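Local coordinates for zinc transport protein ZntB (PDB 3CK6) that probably takes up zinc ions as a zinc:proton symporter of the CorA metal ion transporter family, its cytoplasmic domain forming a funnel-shaped homopentamer, at residues I219-I222 / N223-E227; T206-P209 / H210-R213. The protein carries 1 engineered substitution. All blocks are in the same frame, centred on the assembly; numbering follows the deposited sequence.

Both are local contacts that use helix 209-246, contact 2 at its start, their centres about 21 Å apart. Contact 2 comes first in the chain and lies at the surface, where the loop after helix 203-206 turns into the helix; contact 1 is buried, about three turns further along the helix. The difference in place appears in the chemistry. In contact 1 regular backbone bonds are supplemented by an asparagine amide, and a water joins an arginine to a threonine. In contact 2 the first turn is marked by a proline, and an arginine folds back onto a backbone carbonyl. Each contact also meets the second subunit, and helices 134-161 and 173-199 flank both.

Contact 1. Residues I219-I222 / N223-E227; sequences ITRI and NETIE
Ile219 O receives two donors from Asn223, the backbone N at 3.0 Å and the side-chain ND2 at 3.3 Å. The two approaches differ: the peptide N-H is nearly straight (166°), whereas the amide N-H is bent to 136° and reaches the oxygen from above the carbonyl plane. ND2 also bonds to the carbonyl of Ile187, so this amide links two helices through their backbones. Alongside it, Ile219 CG1 lies 3.9 Å from Asn223 ND2, both side chains running the same way; CG1 is brought there because it stands opposite the backbone N (chi1 -175°).

One residue on, Glu224 N bonds to Thr220 O at 3.0 Å, and the extended Glu224 chain runs beside Thr220, with OE2 3.9 Å from the methyl CG2. The hydroxyl of Thr220 turns back to His216 O, while Glu224 OE1 forms a salt bridge with Arg66 of the second subunit.

Thr225 N donates to Arg221 O at 2.9 Å. A water connects the two side chains: it accepts from Arg221 NH2, in the guanidinium plane, and lies 2.6 Å from Thr225 OG1. The Asp150 carboxylate pairs with Arg221 NH1 and probably offsets its charge, while the Arg185 guanidinium of the second subunit donates to Thr225 OG1. The apolar contact is Ile222 CG2 against Ile226 CD1 at 4.2 Å, the two side chains crossing.

These i to i+4 contacts belong to an alpha-helix with three differently occupied sides. Ile222 packs on Ile149 and Leu153 of helix 134-161, Ile219 and Ile226 on Ile187 and Ile183 of helix 173-199; Thr220, Glu224 and Thr225 meet the second subunit of the pentamer, and Arg221 lies between that subunit and Asp150 on helix 134-161.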
loop_
_atom_site.group_PDB
_atom_site.type_symbol
_atom_site.label_atom_id
_atom_site.label_comp_id
_atom_site.label_asym_id
_atom_site.label_seq_id
_atom_site.Cartn_x
_atom_site.Cartn_y
_atom_site.Cartn_z
ATOM N N ILE E 219 11.209 -17.281 -3.525
ATOM C CA ILE E 219 11.712 -16.017 -2.933
ATOM C C ILE E 219 10.572 -15.302 -2.175
ATOM O O ILE E 219 10.796 -14.758 -1.115
ATOM C CB ILE E 219 12.422 -15.078 -3.951
ATOM C CG1 ILE E 219 13.031 -13.838 -3.244
ATOM C CG2 ILE E 219 11.495 -14.652 -5.054
ATOM C CD1 ILE E 219 14.274 -14.167 -2.428
ATOM N N THR E 220 9.348 -15.376 -2.714
ATOM C CA THR E 220 8.167 -14.807 -2.048
ATOM C C THR E 220 7.963 -15.495 -0.701
ATOM O O THR E 220 7.800 -14.817 0.314
ATOM C CB THR E 220 6.914 -14.947 -2.924
ATOM O OG1 THR E 220 7.167 -14.315 -4.178
ATOM C CG2 THR E 220 5.678 -14.297 -2.266
ATOM N N ARG E 221 8.011 -16.831 -0.697
ATOM C CA ARG E 221 7.948 -17.604 0.556
ATOM C C ARG E 221 9.019 -17.155 1.560
ATOM O O ARG E 221 8.722 -16.964 2.753
ATOM C CB ARG E 221 8.051 -19.111 0.304
ATOM C CG ARG E 221 8.230 -19.941 1.635
ATOM C CD ARG E 221 8.319 -21.463 1.282
ATOM N NE ARG E 221 9.434 -21.733 0.373
ATOM C CZ ARG E 221 10.726 -21.671 0.702
ATOM N NH1 ARG E 221 11.650 -21.918 -0.218
ATOM N NH2 ARG E 221 11.107 -21.355 1.938
ATOM N N ILE E 222 10.263 -17.000 1.086
ATOM C CA ILE E 222 11.349 -16.489 1.940
ATOM C C ILE E 222 10.987 -15.159 2.610
ATOM O O ILE E 222 11.111 -15.032 3.853
ATOM C CB ILE E 222 12.714 -16.448 1.187
ATOM C CG1 ILE E 222 13.149 -17.890 0.838
ATOM C CG2 ILE E 222 13.788 -15.625 1.977
ATOM C CD1 ILE E 222 14.388 -17.996 -0.058
ATOM N N ASN E 223 10.522 -14.192 1.816
ATOM C CA ASN E 223 10.111 -12.877 2.336
ATOM C C ASN E 223 9.010 -12.979 3.387
ATOM O O ASN E 223 9.085 -12.323 4.418
ATOM C CB ASN E 223 9.684 -11.924 1.209
ATOM C CG ASN E 223 10.854 -11.176 0.611
ATOM O OD1 ASN E 223 11.419 -10.292 1.242
ATOM N ND2 ASN E 223 11.248 -11.548 -0.604
ATOM N N GLU E 224 8.012 -13.817 3.143
ATOM C CA GLU E 224 6.956 -14.043 4.129
ATOM C C GLU E 224 7.451 -14.686 5.414
ATOM O O GLU E 224 6.966 -14.359 6.478
ATOM C CB GLU E 224 5.808 -14.854 3.548
ATOM C CG GLU E 224 5.151 -14.113 2.376
ATOM C CD GLU E 224 4.161 -14.946 1.576
ATOM O OE1 GLU E 224 4.150 -16.212 1.649
ATOM O OE2 GLU E 224 3.383 -14.296 0.841
ATOM N N THR E 225 8.399 -15.610 5.295
ATOM C CA THR E 225 8.991 -16.276 6.450
ATOM C C THR E 225 9.768 -15.286 7.321
ATOM O O THR E 225 9.648 -15.302 8.558
ATOM C CB THR E 225 9.890 -17.449 6.013
ATOM O OG1 THR E 225 9.052 -18.523 5.601
ATOM C CG2 THR E 225 10.707 -17.949 7.205
ATOM N N ILE E 226 10.561 -14.440 6.669
ATOM C CA ILE E 226 11.267 -13.344 7.349
ATOM C C ILE E 226 10.303 -12.465 8.156
ATOM O O ILE E 226 10.570 -12.170 9.316
ATOM C CB ILE E 226 12.105 -12.501 6.349
ATOM C CG1 ILE E 226 13.304 -13.321 5.865
ATOM C CG2 ILE E 226 12.611 -11.171 7.011
ATOM C CD1 ILE E 226 14.142 -12.618 4.874
ATOM N N GLU E 227 9.189 -12.056 7.542
ATOM C CA GLU E 227 8.194 -11.224 8.236
ATOM C C GLU E 227 7.592 -11.940 9.412
ATOM O O GLU E 227 7.339 -11.333 10.456
ATOM C CB GLU E 227 7.082 -10.731 7.302
ATOM C CG GLU E 227 7.561 -9.780 6.248
ATOM C CD GLU E 227 8.123 -8.490 6.833
ATOM O OE1 GLU E 227 9.213 -8.085 6.393
ATOM O OE2 GLU E 227 7.480 -7.901 7.730
HETATM O O HOH W 1 9.965 -20.695 4.479
#

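Contact 2. Residues T206-P209 / H210-R213; sequences TSRP and HQYR
A local helix-start contact joins Arg208 and Pro209 to His210, Gln211, Tyr212 and Arg213 at the surface, where the loop after helix 203-206 enters helix 209-246. The evidence is the first pair of i to i+4 bonds: Tyr212 N donates to Arg208 O at 3.2 Å, nearly straight at 168°, and Arg213 N to Pro209 O at 3.3 Å.

Pro209 O takes a second donor, Arg213 NH2, at 3.2 Å and 171°. The oxygen lies in the guanidinium plane, yet NH2 stands above the carbonyl plane, on the face opposite that used by Arg213 N. A bend at chi2 (108°) folds the arginine back over its own helical turn, setting NH2 3.6 Å from Pro209 CB.

Arg208 occupies the N-cap position and Pro209 is the first residue of the helix, a place that suits proline because it needs no amide hydrogen there. The Arg208 side chain crosses that of Gln211 at about a right angle, and the Gln211 amide group covers one guanidinium face. Tyr212 comes from another direction: its ring is steeply inclined to the guanidinium, with CE1 4.0 Å from Arg208 CD and the ring edge turned to Arg208 O. Outside the turn, Arg208 NE bonds to Asn139 and Tyr212 OH to Ala135 O, both on helix 134-161.

Pro209 also touches its neighbour: its CG lies over one face of the His210 imidazole, 4.0 Å from CD2. His210 NE2 hydrogen-bonds to Asp73 of the second subunit.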
loop_
_atom_site.group_PDB
_atom_site.type_symbol
_atom_site.label_atom_id
_atom_site.label_comp_id
_atom_site.label_asym_id
_atom_site.label_seq_id
_atom_site.Cartn_x
_atom_site.Cartn_y
_atom_site.Cartn_z
ATOM N N THR E 206 11.339 -17.632 -21.070
ATOM C CA THR E 206 10.247 -18.251 -21.828
ATOM C C THR E 206 10.500 -19.720 -22.181
ATOM O O THR E 206 9.559 -20.473 -22.418
ATOM C CB THR E 206 9.863 -17.450 -23.081
ATOM O OG1 THR E 206 10.954 -17.459 -24.007
ATOM C CG2 THR E 206 9.482 -16.024 -22.696
ATOM N N SER E 207 11.764 -20.143 -22.181
ATOM C CA SER E 207 12.066 -21.563 -22.422
ATOM C C SER E 207 11.860 -22.436 -21.169
ATOM O O SER E 207 11.821 -23.659 -21.267
ATOM C CB SER E 207 13.487 -21.734 -22.963
ATOM O OG SER E 207 14.403 -21.110 -22.112
ATOM N N ARG E 208 11.751 -21.789 -20.007
ATOM C CA ARG E 208 11.534 -22.453 -18.717
ATOM C C ARG E 208 10.475 -21.681 -17.927
ATOM O O ARG E 208 10.764 -21.226 -16.818
ATOM C CB ARG E 208 12.832 -22.462 -17.886
ATOM C CG ARG E 208 14.015 -23.171 -18.538
ATOM C CD ARG E 208 15.305 -22.995 -17.759
ATOM N NE ARG E 208 15.198 -23.670 -16.468
ATOM C CZ ARG E 208 15.305 -24.985 -16.307
ATOM N NH1 ARG E 208 15.586 -25.765 -17.345
ATOM N NH2 ARG E 208 15.163 -25.513 -15.097
ATOM N N PRO E 209 9.253 -21.520 -18.486
ATOM C CA PRO E 209 8.334 -20.585 -17.830
ATOM C C PRO E 209 7.883 -21.002 -16.418
ATOM O O PRO E 209 7.873 -20.168 -15.519
ATOM C CB PRO E 209 7.175 -20.454 -18.813
ATOM C CG PRO E 209 7.221 -21.719 -19.669
ATOM C CD PRO E 209 8.670 -22.134 -19.700
ATOM N N HIS E 210 7.587 -22.283 -16.219
ATOM C CA HIS E 210 7.113 -22.745 -14.912
ATOM C C HIS E 210 8.214 -22.832 -13.875
ATOM O O HIS E 210 7.971 -22.532 -12.695
ATOM C CB HIS E 210 6.352 -24.069 -15.053
ATOM C CG HIS E 210 5.418 -24.094 -16.219
ATOM N ND1 HIS E 210 5.118 -25.248 -16.908
ATOM C CD2 HIS E 210 4.744 -23.098 -16.845
ATOM C CE1 HIS E 210 4.281 -24.967 -17.890
ATOM N NE2 HIS E 210 4.047 -23.669 -17.881
ATOM N N GLN E 211 9.419 -23.219 -14.299
ATOM C CA GLN E 211 10.566 -23.250 -13.383
ATOM C C GLN E 211 10.878 -21.864 -12.790
ATOM O O GLN E 211 11.102 -21.731 -11.577
ATOM C CB GLN E 211 11.814 -23.849 -14.049
ATOM C CG GLN E 211 11.629 -25.273 -14.573
ATOM C CD GLN E 211 11.324 -25.323 -16.058
ATOM O OE1 GLN E 211 10.498 -24.559 -16.561
ATOM N NE2 GLN E 211 11.968 -26.248 -16.762
ATOM N N TYR E 212 10.899 -20.833 -13.637
ATOM C CA TYR E 212 11.190 -19.486 -13.133
ATOM C C TYR E 212 10.070 -19.016 -12.181
ATOM O O TYR E 212 10.356 -18.365 -11.182
ATOM C CB TYR E 212 11.471 -18.480 -14.265
ATOM C CG TYR E 212 12.918 -18.474 -14.756
ATOM C CD1 TYR E 212 13.310 -19.295 -15.788
ATOM C CD2 TYR E 212 13.913 -17.639 -14.160
ATOM C CE1 TYR E 212 14.644 -19.313 -16.258
ATOM C CE2 TYR E 212 15.272 -17.655 -14.651
ATOM C CZ TYR E 212 15.610 -18.506 -15.693
ATOM O OH TYR E 212 16.904 -18.566 -16.239
ATOM N N ARG E 213 8.820 -19.392 -12.463
ATOM C CA ARG E 213 7.728 -19.103 -11.522
ATOM C C ARG E 213 7.823 -19.790 -10.157
ATOM O O ARG E 213 7.485 -19.168 -9.159
ATOM C CB ARG E 213 6.345 -19.332 -12.121
ATOM C CG ARG E 213 5.779 -18.107 -12.822
ATOM C CD ARG E 213 5.794 -18.306 -14.305
ATOM N NE ARG E 213 5.293 -17.158 -15.059
ATOM C CZ ARG E 213 5.754 -16.810 -16.260
ATOM N NH1 ARG E 213 5.237 -15.762 -16.905
ATOM N NH2 ARG E 213 6.750 -17.502 -16.810
#